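PDB 5Z87: EmGH1 from Erythrobacter marinus, which probably hydrolyses terminal beta-glucosidic linkages as a glycoside hydrolase of family 3, with related xylosidase or arabinofuranosidase activity also possible. Local coordinates for residues 714-717 / 718-722; 209-212 / 213-217; 304-307 / 308-312; 631-634 / 635-638; 315-318 / 319-322. All coordinates share one frame; numbering follows the deposited sequence. Where two conformers were deposited one is given.

Contact 1 of 5, residues 714-717 / 718-722; sequences SIAS and RARPI. With MG (magnesium ion), chain E.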
loop_
_atom_site.group_PDB
_atom_site.type_symbol
_atom_site.label_atom_id
_atom_site.label_comp_id
_atom_site.label_asym_id
_atom_site.label_seq_id
_atom_site.Cartn_x
_atom_site.Cartn_y
_atom_site.Cartn_z
ATOM N N SER A 714 -15.610 -11.072 -17.203
ATOM C CA SER A 714 -14.727 -10.571 -18.262
ATOM C C SER A 714 -14.880 -9.070 -18.468
ATOM O O SER A 714 -13.882 -8.350 -18.602
ATOM C CB SER A 714 -14.997 -11.302 -19.578
ATOM O OG SER A 714 -14.666 -12.671 -19.482
ATOM N N ILE A 715 -16.116 -8.582 -18.501
ATOM C CA ILE A 715 -16.412 -7.162 -18.674
ATOM C C ILE A 715 -17.363 -6.753 -17.564
ATOM O O ILE A 715 -18.325 -7.468 -17.270
ATOM C CB ILE A 715 -17.043 -6.867 -20.053
ATOM C CG1 ILE A 715 -16.157 -7.385 -21.192
ATOM C CG2 ILE A 715 -17.331 -5.381 -20.194
ATOM C CD1 ILE A 715 -14.860 -6.592 -21.384
ATOM N N ALA A 716 -17.111 -5.602 -16.955
ATOM C CA ALA A 716 -17.942 -5.185 -15.841
ATOM C C ALA A 716 -17.937 -3.664 -15.759
ATOM O O ALA A 716 -17.000 -3.005 -16.221
ATOM C CB ALA A 716 -17.454 -5.826 -14.540
ATOM N N SER A 717 -19.000 -3.112 -15.160
ATOM C CA SER A 717 -19.139 -1.657 -15.094
ATOM C C SER A 717 -18.024 -1.026 -14.264
ATOM O O SER A 717 -17.669 0.142 -14.485
ATOM C CB SER A 717 -20.519 -1.276 -14.540
ATOM O OG SER A 717 -20.813 -1.962 -13.323
ATOM N N ARG A 718 -17.474 -1.780 -13.311
ATOM C CA ARG A 718 -16.210 -1.487 -12.647
ATOM C C ARG A 718 -15.261 -2.668 -12.811
ATOM O O ARG A 718 -15.689 -3.828 -12.803
ATOM C CB ARG A 718 -16.422 -1.188 -11.171
ATOM C CG ARG A 718 -17.178 0.093 -10.987
ATOM C CD ARG A 718 -16.937 0.713 -9.671
ATOM N NE ARG A 718 -17.704 1.940 -9.549
ATOM C CZ ARG A 718 -17.395 2.941 -8.736
ATOM N NH1 ARG A 718 -16.301 2.884 -7.965
ATOM N NH2 ARG A 718 -18.192 4.002 -8.700
ATOM N N ALA A 719 -13.974 -2.369 -12.971
ATOM C CA ALA A 719 -12.985 -3.414 -13.206
ATOM C C ALA A 719 -12.954 -4.406 -12.046
ATOM O O ALA A 719 -12.894 -4.012 -10.881
ATOM C CB ALA A 719 -11.615 -2.785 -13.398
ATOM N N ARG A 720 -12.979 -5.689 -12.367
ATOM C CA ARG A 720 -13.057 -6.751 -11.378
ATOM C C ARG A 720 -11.816 -7.630 -11.446
ATOM O O ARG A 720 -11.074 -7.595 -12.436
ATOM C CB ARG A 720 -14.321 -7.589 -11.608
ATOM C CG ARG A 720 -15.584 -6.794 -11.340
ATOM C CD ARG A 720 -16.810 -7.643 -11.406
ATOM N NE ARG A 720 -16.770 -8.797 -10.505
ATOM C CZ ARG A 720 -17.781 -9.656 -10.377
ATOM N NH1 ARG A 720 -18.890 -9.473 -11.087
ATOM N NH2 ARG A 720 -17.684 -10.700 -9.560
ATOM N N PRO A 721 -11.556 -8.431 -10.412
ATOM C CA PRO A 721 -10.310 -9.204 -10.386
ATOM C C PRO A 721 -10.217 -10.179 -11.549
ATOM O O PRO A 721 -11.216 -10.567 -12.158
ATOM C CB PRO A 721 -10.376 -9.944 -9.042
ATOM C CG PRO A 721 -11.215 -9.073 -8.199
ATOM C CD PRO A 721 -12.291 -8.569 -9.140
ATOM N N ILE A 722 -8.978 -10.566 -11.862
ATOM C CA ILE A 722 -8.759 -11.551 -12.916
ATOM C C ILE A 722 -9.264 -12.930 -12.514
ATOM O O ILE A 722 -9.471 -13.779 -13.388
ATOM C CB ILE A 722 -7.267 -11.624 -13.300
ATOM C CG1 ILE A 722 -6.439 -12.147 -12.124
ATOM C CG2 ILE A 722 -6.763 -10.270 -13.728
ATOM C CD1 ILE A 722 -4.943 -12.172 -12.405
HETATM MG MG MG E . -19.674 -9.020 -17.078
HETATM O O HOH W 1 -18.682 -10.148 -18.559
HETATM O O HOH W 2 -20.509 -7.939 -15.423
HETATM O O HOH W 3 -20.690 -7.731 -18.340
HETATM O O HOH W 4 -21.364 -10.386 -16.789
#
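The flat guanidinium of R720 is held by two carboxylates, NH1 in a salt bridge with OD2 of D713 and NH2 with OE1 of E724, while its stem meets A716, CD of R720 lying 3.7 Å from CB of A716. A bend at chi3 (56°) turns NE aside from the otherwise extended chain and aims the head at these carboxylates. A716 CB also sits 3.2 Å from O of R718, so the methyl is packed between the returning backbone and the arginine stem. This is the loop of a beta hairpin in the fibronectin type III-like domain, joining the antiparallel strands 703-713 and 724-733. On its first limb the carbonyl O of I715 binds magnesium at 2.1 Å. D713 OD1 and four waters raise the coordination to six, and water 4 stands across the ion from the carbonyl. Water 1, itself a ligand, accepts from N of I715 at 3.0 Å, so that residue holds the ion both directly and through its shell. R718 turns outward to O of D285 in the second subunit, while S717 OG bonds to Y752. D713 gives one carboxylate oxygen to the metal and the other to R720; the arginine is therefore likely to fix the rotation of that carboxylate and to balance part of its charge.

Contact 2 of 5, residues 209-212 / 213-217; sequences KAIV and EGLQG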
loop_
_atom_site.group_PDB
_atom_site.type_symbol
_atom_site.label_atom_id
_atom_site.label_comp_id
_atom_site.label_asym_id
_atom_site.label_seq_id
_atom_site.Cartn_x
_atom_site.Cartn_y
_atom_site.Cartn_z
ATOM N N LYS A 209 -18.881 -17.780 9.005
ATOM C CA LYS A 209 -20.172 -18.406 9.263
ATOM C C LYS A 209 -20.025 -19.661 10.108
ATOM O O LYS A 209 -20.861 -19.930 10.976
ATOM C CB LYS A 209 -20.867 -18.760 7.952
ATOM C CG LYS A 209 -21.055 -17.600 7.013
ATOM C CD LYS A 209 -22.322 -17.736 6.201
ATOM C CE LYS A 209 -22.312 -18.936 5.304
ATOM N NZ LYS A 209 -23.732 -19.307 5.008
ATOM N N ALA A 210 -18.992 -20.466 9.844
ATOM C CA ALA A 210 -18.835 -21.705 10.598
ATOM C C ALA A 210 -18.426 -21.421 12.039
ATOM O O ALA A 210 -18.886 -22.100 12.961
ATOM C CB ALA A 210 -17.817 -22.617 9.915
ATOM N N ILE A 211 -17.568 -20.419 12.245
ATOM C CA ILE A 211 -17.174 -20.020 13.595
ATOM C C ILE A 211 -18.377 -19.505 14.371
ATOM O O ILE A 211 -18.584 -19.863 15.536
ATOM C CB ILE A 211 -16.061 -18.954 13.555
ATOM C CG1 ILE A 211 -14.803 -19.469 12.854
ATOM C CG2 ILE A 211 -15.726 -18.472 14.992
ATOM C CD1 ILE A 211 -13.873 -18.340 12.394
ATOM N N VAL A 212 -19.153 -18.607 13.761
ATOM C CA VAL A 212 -20.294 -18.039 14.471
ATOM C C VAL A 212 -21.296 -19.139 14.795
ATOM O O VAL A 212 -21.809 -19.223 15.916
ATOM C CB VAL A 212 -20.945 -16.895 13.662
ATOM C CG1 VAL A 212 -22.230 -16.401 14.346
ATOM C CG2 VAL A 212 -19.985 -15.731 13.487
ATOM N N GLU A 213 -21.553 -20.026 13.836
ATOM C CA GLU A 213 -22.517 -21.085 14.075
ATOM C C GLU A 213 -21.974 -22.156 15.019
ATOM O O GLU A 213 -22.768 -22.882 15.622
ATOM C CB GLU A 213 -22.982 -21.655 12.726
ATOM C CG GLU A 213 -23.882 -20.639 11.983
ATOM C CD GLU A 213 -24.327 -21.059 10.587
ATOM O OE1 GLU A 213 -23.488 -21.525 9.777
ATOM O OE2 GLU A 213 -25.532 -20.882 10.292
ATOM N N GLY A 214 -20.653 -22.244 15.193
ATOM C CA GLY A 214 -20.084 -23.095 16.221
ATOM C C GLY A 214 -20.145 -22.481 17.607
ATOM O O GLY A 214 -20.470 -23.163 18.581
ATOM N N LEU A 215 -19.831 -21.189 17.719
ATOM C CA LEU A 215 -19.807 -20.546 19.029
ATOM C C LEU A 215 -21.212 -20.226 19.543
ATOM O O LEU A 215 -21.468 -20.318 20.747
ATOM C CB LEU A 215 -18.958 -19.273 18.972
ATOM C CG LEU A 215 -17.439 -19.456 19.018
ATOM C CD1 LEU A 215 -16.732 -18.139 18.674
ATOM C CD2 LEU A 215 -16.993 -19.967 20.391
ATOM N N GLN A 216 -22.124 -19.833 18.653
ATOM C CA GLN A 216 -23.467 -19.418 19.036
ATOM C C GLN A 216 -24.518 -20.490 18.804
ATOM O O GLN A 216 -25.622 -20.373 19.347
ATOM C CB GLN A 216 -23.898 -18.165 18.254
ATOM C CG GLN A 216 -23.135 -16.890 18.591
ATOM C CD GLN A 216 -23.838 -15.620 18.102
ATOM O OE1 GLN A 216 -23.531 -14.512 18.557
ATOM N NE2 GLN A 216 -24.787 -15.779 17.175
ATOM N N GLY A 217 -24.218 -21.510 18.004
ATOM C CA GLY A 217 -25.239 -22.391 17.480
ATOM C C GLY A 217 -25.860 -21.823 16.219
ATOM O O GLY A 217 -25.670 -20.661 15.847
#
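From E213 to Q216 each backbone N bonds to the carbonyl O four residues earlier, from E213 N to K209 O at 2.9 Å through Q216 N to V212 O at 2.8 Å, which is the alpha-helical pattern. The turns belong to helix 201-216 of the TIM-barrel-type N-terminal domain of family 3, and the chain goes on from them to strand 229-235 of the parallel sheet. G214 N is less straight in its bond to A210 O (N-H...O 136°) and adds a weak bond to I211 O. I211 and L215, one turn apart, lie alongside each other and point the same way, with CG2 of I211 3.8 Å from CD1 of L215. In I211 that methyl stands anti to the backbone N, on the flank beside the carbonyl carbon where L215 follows. Both residues pack on F162 of helix 155-171. The stem of E213 runs alongside the preceding turn, CB lying 3.2 Å from O of K209, whereas NZ of K209 reaches E271 in a salt bridge. V212 and Q216 form a second parallel pair, facing strand 229-235, where V212 meets T230 and V232. The buried amide of Q216 is satisfied at both ends: OE1 accepts from N of T230 and N of I275, and NE2 donates to O of G273. That same NE2 rests 3.9 Å from CG1 of V212.

Contact 3 of 5, residues 304-307 / 308-312; sequences WGFE and GYVVS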
loop_
_atom_site.group_PDB
_atom_site.type_symbol
_atom_site.label_atom_id
_atom_site.label_comp_id
_atom_site.label_asym_id
_atom_site.label_seq_id
_atom_site.Cartn_x
_atom_site.Cartn_y
_atom_site.Cartn_z
ATOM N N TRP A 304 -28.095 -3.805 6.646
ATOM C CA TRP A 304 -28.031 -5.215 7.021
ATOM C C TRP A 304 -29.046 -5.620 8.079
ATOM O O TRP A 304 -29.258 -6.821 8.267
ATOM C CB TRP A 304 -26.640 -5.583 7.553
ATOM C CG TRP A 304 -25.521 -5.449 6.556
ATOM C CD1 TRP A 304 -25.620 -5.162 5.219
ATOM C CD2 TRP A 304 -24.127 -5.594 6.833
ATOM N NE1 TRP A 304 -24.366 -5.122 4.649
ATOM C CE2 TRP A 304 -23.433 -5.388 5.617
ATOM C CE3 TRP A 304 -23.398 -5.886 7.989
ATOM C CZ2 TRP A 304 -22.040 -5.454 5.530
ATOM C CZ3 TRP A 304 -22.012 -5.951 7.905
ATOM C CH2 TRP A 304 -21.349 -5.734 6.678
ATOM N N GLY A 305 -29.625 -4.664 8.808
ATOM C CA GLY A 305 -30.633 -4.983 9.796
ATOM C C GLY A 305 -30.105 -5.539 11.093
ATOM O O GLY A 305 -30.846 -6.240 11.793
ATOM N N PHE A 306 -28.847 -5.242 11.439
ATOM C CA PHE A 306 -28.263 -5.744 12.679
ATOM C C PHE A 306 -29.056 -5.272 13.898
ATOM O O PHE A 306 -29.378 -4.086 14.034
ATOM C CB PHE A 306 -26.814 -5.275 12.787
ATOM C CG PHE A 306 -26.073 -5.793 14.004
ATOM C CD1 PHE A 306 -26.056 -7.143 14.313
ATOM C CD2 PHE A 306 -25.348 -4.917 14.806
ATOM C CE1 PHE A 306 -25.338 -7.611 15.420
ATOM C CE2 PHE A 306 -24.641 -5.362 15.902
ATOM C CZ PHE A 306 -24.620 -6.714 16.203
ATOM N N GLU A 307 -29.336 -6.199 14.808
ATOM C CA GLU A 307 -30.056 -5.876 16.029
ATOM C C GLU A 307 -29.249 -6.156 17.284
ATOM O O GLU A 307 -29.750 -5.932 18.395
ATOM C CB GLU A 307 -31.398 -6.621 16.048
ATOM C CG GLU A 307 -32.423 -5.906 15.145
ATOM C CD GLU A 307 -33.649 -6.739 14.808
ATOM O OE1 GLU A 307 -33.662 -7.957 15.093
ATOM O OE2 GLU A 307 -34.609 -6.158 14.254
ATOM N N GLY A 308 -28.000 -6.583 17.150
ATOM C CA GLY A 308 -27.160 -6.863 18.294
ATOM C C GLY A 308 -26.448 -5.622 18.795
ATOM O O GLY A 308 -26.883 -4.487 18.580
ATOM N N TYR A 309 -25.325 -5.853 19.466
ATOM C CA TYR A 309 -24.539 -4.792 20.071
ATOM C C TYR A 309 -23.244 -4.562 19.297
ATOM O O TYR A 309 -22.664 -5.481 18.709
ATOM C CB TYR A 309 -24.212 -5.113 21.543
ATOM C CG TYR A 309 -23.344 -6.334 21.729
ATOM C CD1 TYR A 309 -21.950 -6.236 21.708
ATOM C CD2 TYR A 309 -23.912 -7.587 21.925
ATOM C CE1 TYR A 309 -21.151 -7.351 21.878
ATOM C CE2 TYR A 309 -23.118 -8.716 22.089
ATOM C CZ TYR A 309 -21.735 -8.590 22.063
ATOM O OH TYR A 309 -20.933 -9.700 22.212
ATOM N N VAL A 310 -22.802 -3.311 19.307
ATOM C CA VAL A 310 -21.483 -2.926 18.847
ATOM C C VAL A 310 -20.649 -2.632 20.082
ATOM O O VAL A 310 -20.995 -1.750 20.884
ATOM C CB VAL A 310 -21.538 -1.712 17.909
ATOM C CG1 VAL A 310 -20.130 -1.186 17.662
ATOM C CG2 VAL A 310 -22.210 -2.080 16.607
ATOM N N VAL A 311 -19.568 -3.368 20.250
ATOM C CA VAL A 311 -18.633 -3.125 21.345
ATOM C C VAL A 311 -17.395 -2.449 20.774
ATOM O O VAL A 311 -16.975 -2.730 19.643
ATOM C CB VAL A 311 -18.278 -4.426 22.097
ATOM C CG1 VAL A 311 -17.751 -5.498 21.131
ATOM C CG2 VAL A 311 -17.295 -4.152 23.211
ATOM N N SER A 312 -16.850 -1.502 21.526
ATOM C CA SER A 312 -15.610 -0.882 21.115
ATOM C C SER A 312 -14.450 -1.852 21.306
ATOM O O SER A 312 -14.500 -2.769 22.132
ATOM C CB SER A 312 -15.349 0.383 21.930
ATOM O OG SER A 312 -14.749 0.047 23.171
#
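F306 lays its ring over the backbone of G308 in a CH-pi contact, at the bend where the loop after helix 293-303 enters strand 309-311. That strand belongs to the parallel sheet of the N-terminal domain, whose fold is of the TIM-barrel kind, so the contact belongs to an alpha-to-beta connection of this fold. The evidence for a face contact is direct: CA of G308 is 3.7 Å from the centroid of the F306 ring and 30° off its normal. N of G308 stands over the middle of the same face, 3.3 Å above the ring plane. The whole start of the glycine, rather than one C-H, is thus roofed by the aromatic. CG of F306 is anti to the backbone N (chi1 -177°), which carries the ring forward along the chain over residue 308 instead of back toward the helix. A side chain at G308 would have its CB only 2.6 Å from CZ of F306, so this ring position leaves no room for one.

The rim of the ring meets the strand itself. O of Y309 lies in the ring plane, 3.4 Å from CZ of F306. L300 and I269, on two helices, pack against F306 as well. The bend is tied to helix 293-303 by R301, whose NH2 bonds to O of F306 and whose NH1 bonds to O of G308. Y309 points away from the ring and its OH is hydrogen-bonded to OG of S231. CG2 of V310 reaches the rim of the F306 ring near its plane, 4.1 Å from CE2.

Contact 4 of 5, residues 631-634 / 635-638; sequences RNVG and QLPG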
loop_
_atom_site.group_PDB
_atom_site.type_symbol
_atom_site.label_atom_id
_atom_site.label_comp_id
_atom_site.label_asym_id
_atom_site.label_seq_id
_atom_site.Cartn_x
_atom_site.Cartn_y
_atom_site.Cartn_z
ATOM N N ARG A 631 7.483 -13.548 -2.996
ATOM C CA ARG A 631 8.902 -13.871 -2.858
ATOM C C ARG A 631 9.592 -12.957 -1.853
ATOM O O ARG A 631 10.471 -13.393 -1.103
ATOM C CB ARG A 631 9.590 -13.794 -4.222
ATOM C CG ARG A 631 9.393 -15.050 -5.005
ATOM C CD ARG A 631 9.777 -14.952 -6.467
ATOM N NE ARG A 631 9.110 -16.059 -7.143
ATOM C CZ ARG A 631 9.567 -17.303 -7.157
ATOM N NH1 ARG A 631 10.726 -17.583 -6.576
ATOM N NH2 ARG A 631 8.866 -18.262 -7.753
ATOM N N ASN A 632 9.225 -11.685 -1.828
ATOM C CA ASN A 632 9.860 -10.781 -0.894
ATOM C C ASN A 632 8.912 -9.634 -0.615
ATOM O O ASN A 632 7.992 -9.359 -1.385
ATOM C CB ASN A 632 11.205 -10.260 -1.415
ATOM C CG ASN A 632 11.052 -9.335 -2.615
ATOM O OD1 ASN A 632 10.711 -8.160 -2.475
ATOM N ND2 ASN A 632 11.327 -9.861 -3.801
ATOM N N VAL A 633 9.180 -8.957 0.502
ATOM C CA VAL A 633 8.317 -7.914 1.012
ATOM C C VAL A 633 8.239 -6.712 0.069
ATOM O O VAL A 633 7.321 -5.900 0.183
ATOM C CB VAL A 633 8.812 -7.519 2.414
ATOM C CG1 VAL A 633 10.144 -6.737 2.325
ATOM C CG2 VAL A 633 7.768 -6.717 3.138
ATOM N N GLY A 634 9.172 -6.583 -0.875
ATOM C CA GLY A 634 9.121 -5.480 -1.823
ATOM C C GLY A 634 8.120 -5.655 -2.947
ATOM O O GLY A 634 7.872 -4.708 -3.698
ATOM N N GLN A 635 7.525 -6.836 -3.067
ATOM C CA GLN A 635 6.513 -7.114 -4.076
ATOM C C GLN A 635 5.086 -7.026 -3.530
ATOM O O GLN A 635 4.140 -7.379 -4.244
ATOM C CB GLN A 635 6.769 -8.501 -4.688
ATOM C CG GLN A 635 8.245 -8.735 -5.026
ATOM C CD GLN A 635 8.478 -9.897 -5.960
ATOM O OE1 GLN A 635 7.633 -10.778 -6.100
ATOM N NE2 GLN A 635 9.615 -9.891 -6.632
ATOM N N LEU A 636 4.905 -6.573 -2.286
ATOM C CA LEU A 636 3.557 -6.453 -1.741
ATOM C C LEU A 636 2.812 -5.295 -2.417
ATOM O O LEU A 636 3.405 -4.251 -2.710
ATOM C CB LEU A 636 3.613 -6.237 -0.232
ATOM C CG LEU A 636 4.117 -7.417 0.598
ATOM C CD1 LEU A 636 4.186 -7.053 2.066
ATOM C CD2 LEU A 636 3.224 -8.627 0.406
ATOM N N PRO A 637 1.506 -5.438 -2.672
ATOM C CA PRO A 637 0.683 -6.606 -2.335
ATOM C C PRO A 637 0.755 -7.692 -3.371
ATOM O O PRO A 637 0.988 -7.378 -4.549
ATOM C CB PRO A 637 -0.742 -6.032 -2.269
ATOM C CG PRO A 637 -0.719 -4.886 -3.161
ATOM C CD PRO A 637 0.687 -4.305 -3.133
ATOM N N GLY A 638 0.519 -8.938 -2.939
ATOM C CA GLY A 638 0.512 -10.060 -3.848
ATOM C C GLY A 638 -0.713 -10.952 -3.814
ATOM O O GLY A 638 -0.705 -12.012 -4.443
HETATM O O HOH W 5 6.197 -12.747 -5.519
#
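Two amide nitrogens stand close, ND2 of N632 3.3 Å from NE2 of Q635; each offers only N-H groups, so they do not bond each other. Both donate instead to OD2 of D553 in the second subunit, and NE2 of Q635 also to O of D655. The two side chains meet at about a right angle, their amide planes 70° apart, and CG of Q635 lies 3.5 Å from ND2 of N632. N632 keeps its CG between the backbone N and the carbonyl carbon (chi1 68°), which brings OD1 to N of G634 at 2.7 Å. This is an Asx turn, in a loop of the family 3 C-terminal domain that turns through a short 3-10 segment. N of Q635 bonds nearly straight to O of N632 at 3.1 Å, from above the carbonyl plane. Replacing N632 by an alanine would probably leave N of G634 without this acceptor and weaken the hold on D553 of the second subunit. One water bonds to both N of R631 and OE1 of Q635. From within the turn, CG2 of V633 packs on CD1 of L636 at 3.8 Å, and a cis peptide bond leads into P637.

Contact 5 of 5, residues 315-318 / 319-322; sequences DDVR and RIHS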
loop_
_atom_site.group_PDB
_atom_site.type_symbol
_atom_site.label_atom_id
_atom_site.label_comp_id
_atom_site.label_asym_id
_atom_site.label_seq_id
_atom_site.Cartn_x
_atom_site.Cartn_y
_atom_site.Cartn_z
ATOM N N ASP A 315 -10.407 0.724 24.769
ATOM C CA ASP A 315 -10.256 2.171 24.939
ATOM C C ASP A 315 -10.330 2.946 23.625
ATOM O O ASP A 315 -9.847 4.068 23.544
ATOM C CB ASP A 315 -8.960 2.526 25.677
ATOM C CG ASP A 315 -9.095 3.794 26.509
ATOM O OD1 ASP A 315 -10.227 4.114 26.923
ATOM O OD2 ASP A 315 -8.082 4.475 26.752
ATOM N N ASP A 316 -10.971 2.409 22.594
ATOM C CA ASP A 316 -10.934 3.090 21.309
ATOM C C ASP A 316 -11.917 4.249 21.190
ATOM O O ASP A 316 -11.783 5.042 20.250
ATOM C CB ASP A 316 -11.186 2.100 20.175
ATOM C CG ASP A 316 -9.902 1.493 19.628
ATOM O OD1 ASP A 316 -8.799 2.033 19.887
ATOM O OD2 ASP A 316 -10.003 0.461 18.935
ATOM N N VAL A 317 -12.899 4.375 22.093
ATOM C CA VAL A 317 -13.779 5.543 22.047
ATOM C C VAL A 317 -13.008 6.787 22.468
ATOM O O VAL A 317 -13.012 7.801 21.764
ATOM C CB VAL A 317 -15.045 5.342 22.910
ATOM C CG1 VAL A 317 -15.976 6.530 22.733
ATOM C CG2 VAL A 317 -15.800 4.086 22.501
ATOM N N ARG A 318 -12.313 6.714 23.608
ATOM C CA ARG A 318 -11.429 7.801 24.019
ATOM C C ARG A 318 -10.421 8.164 22.926
ATOM O O ARG A 318 -10.079 9.336 22.752
ATOM C CB ARG A 318 -10.684 7.413 25.298
ATOM C CG ARG A 318 -9.845 8.551 25.860
ATOM C CD ARG A 318 -8.883 8.075 26.932
ATOM N NE ARG A 318 -9.464 6.979 27.694
ATOM C CZ ARG A 318 -10.183 7.139 28.800
ATOM N NH1 ARG A 318 -10.401 8.355 29.289
ATOM N NH2 ARG A 318 -10.669 6.080 29.417
ATOM N N ARG A 319 -9.933 7.170 22.181
ATOM C CA ARG A 319 -8.877 7.428 21.210
ATOM C C ARG A 319 -9.373 8.150 19.967
ATOM O O ARG A 319 -8.538 8.617 19.187
ATOM C CB ARG A 319 -8.199 6.125 20.812
ATOM C CG ARG A 319 -7.289 5.565 21.885
ATOM C CD ARG A 319 -6.920 4.158 21.548
ATOM N NE ARG A 319 -6.322 3.472 22.678
ATOM C CZ ARG A 319 -6.088 2.167 22.685
ATOM N NH1 ARG A 319 -6.403 1.442 21.618
ATOM N NH2 ARG A 319 -5.545 1.586 23.749
ATOM N N ILE A 320 -10.693 8.241 19.762
ATOM C CA ILE A 320 -11.230 9.167 18.771
ATOM C C ILE A 320 -10.646 10.549 18.991
ATOM O O ILE A 320 -10.365 11.289 18.040
ATOM C CB ILE A 320 -12.766 9.213 18.844
ATOM C CG1 ILE A 320 -13.389 7.843 18.568
ATOM C CG2 ILE A 320 -13.330 10.259 17.869
ATOM C CD1 ILE A 320 -14.884 7.836 18.945
ATOM N N HIS A 321 -10.466 10.917 20.257
ATOM C CA HIS A 321 -9.853 12.169 20.654
ATOM C C HIS A 321 -8.342 12.037 20.786
ATOM O O HIS A 321 -7.597 12.777 20.137
ATOM C CB HIS A 321 -10.446 12.651 21.982
ATOM C CG HIS A 321 -9.628 13.713 22.647
ATOM N ND1 HIS A 321 -9.444 14.965 22.097
ATOM C CD2 HIS A 321 -8.912 13.698 23.798
ATOM C CE1 HIS A 321 -8.665 15.681 22.889
ATOM N NE2 HIS A 321 -8.323 14.934 23.924
ATOM N N SER A 322 -7.886 11.073 21.593
ATOM C CA SER A 322 -6.515 11.075 22.096
ATOM C C SER A 322 -5.500 10.501 21.111
ATOM O O SER A 322 -4.305 10.742 21.276
ATOM C CB SER A 322 -6.435 10.280 23.403
ATOM O OG SER A 322 -6.737 8.909 23.159
HETATM O O HOH W 6 -5.818 4.778 25.092
#
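NH1 of R319 donates to OD1 of D316 at 3.0 Å in a salt bridge that is far from coplanar: the carboxylate and guanidinium planes stand 71° apart, and the nitrogen reaches the oxygen from above the carboxylate plane. D315 covers one face of the same guanidinium, with CB 4.0 Å from NH2 of R319. At the edge, in plane, a water accepts from NE of R319 and donates to OD2 of D315, 2.8 Å from each. D315 is in turn gripped side-on by R318, whose NE is 3.0 Å from OD2 and whose NH2 is 3.2 Å from OD1 of D315. A bend at chi3 of R318 (-34°) swings its head back to that carboxylate; NH1 also salt-bridges E330 and NH2 also bonds to O of N349. D316 OD2 bonds to H281 of the dithiothreitol-binding pocket, and R319 makes a cation-pi contact with F544. With R319 cut back to an alanine, OD1 of D316 would probably lose its charged mate, leaving that carboxylate held less firmly in its bond to H281. Behind these side chains the helix begins, O of R318 accepting from N of S322 at 3.0 Å, in the carbonyl plane, and from N of H321 above it. V317 and I320 point the same way alongside each other. Short helix 319-322 follows strand 309-311 and packs on helix 330-340, I320 against M336 and H321 against A333.

In the fold
Contacts 2, 3 and 5 share the family 3 N-terminal domain. Contact 2 is the most central, about 13 Å from the chain centre; it and contact 3 are both buried, contact 2 a helix packed on the sheet with a satisfied amide, contact 3 a ring over a glycine at the entry to a strand. Contact 3 includes strand 309-311 and contact 5 follows it, touching where S312 CB meets V317 CG2 at 3.8 Å; here packing gives way to salt bridges near the ligand pocket. Contacts 1 and 4 are loops in the fibronectin type III-like domain and the family 3 C-terminal domain. Both touch the second subunit, as contact 5 does through H321, which packs on I715 of that subunit.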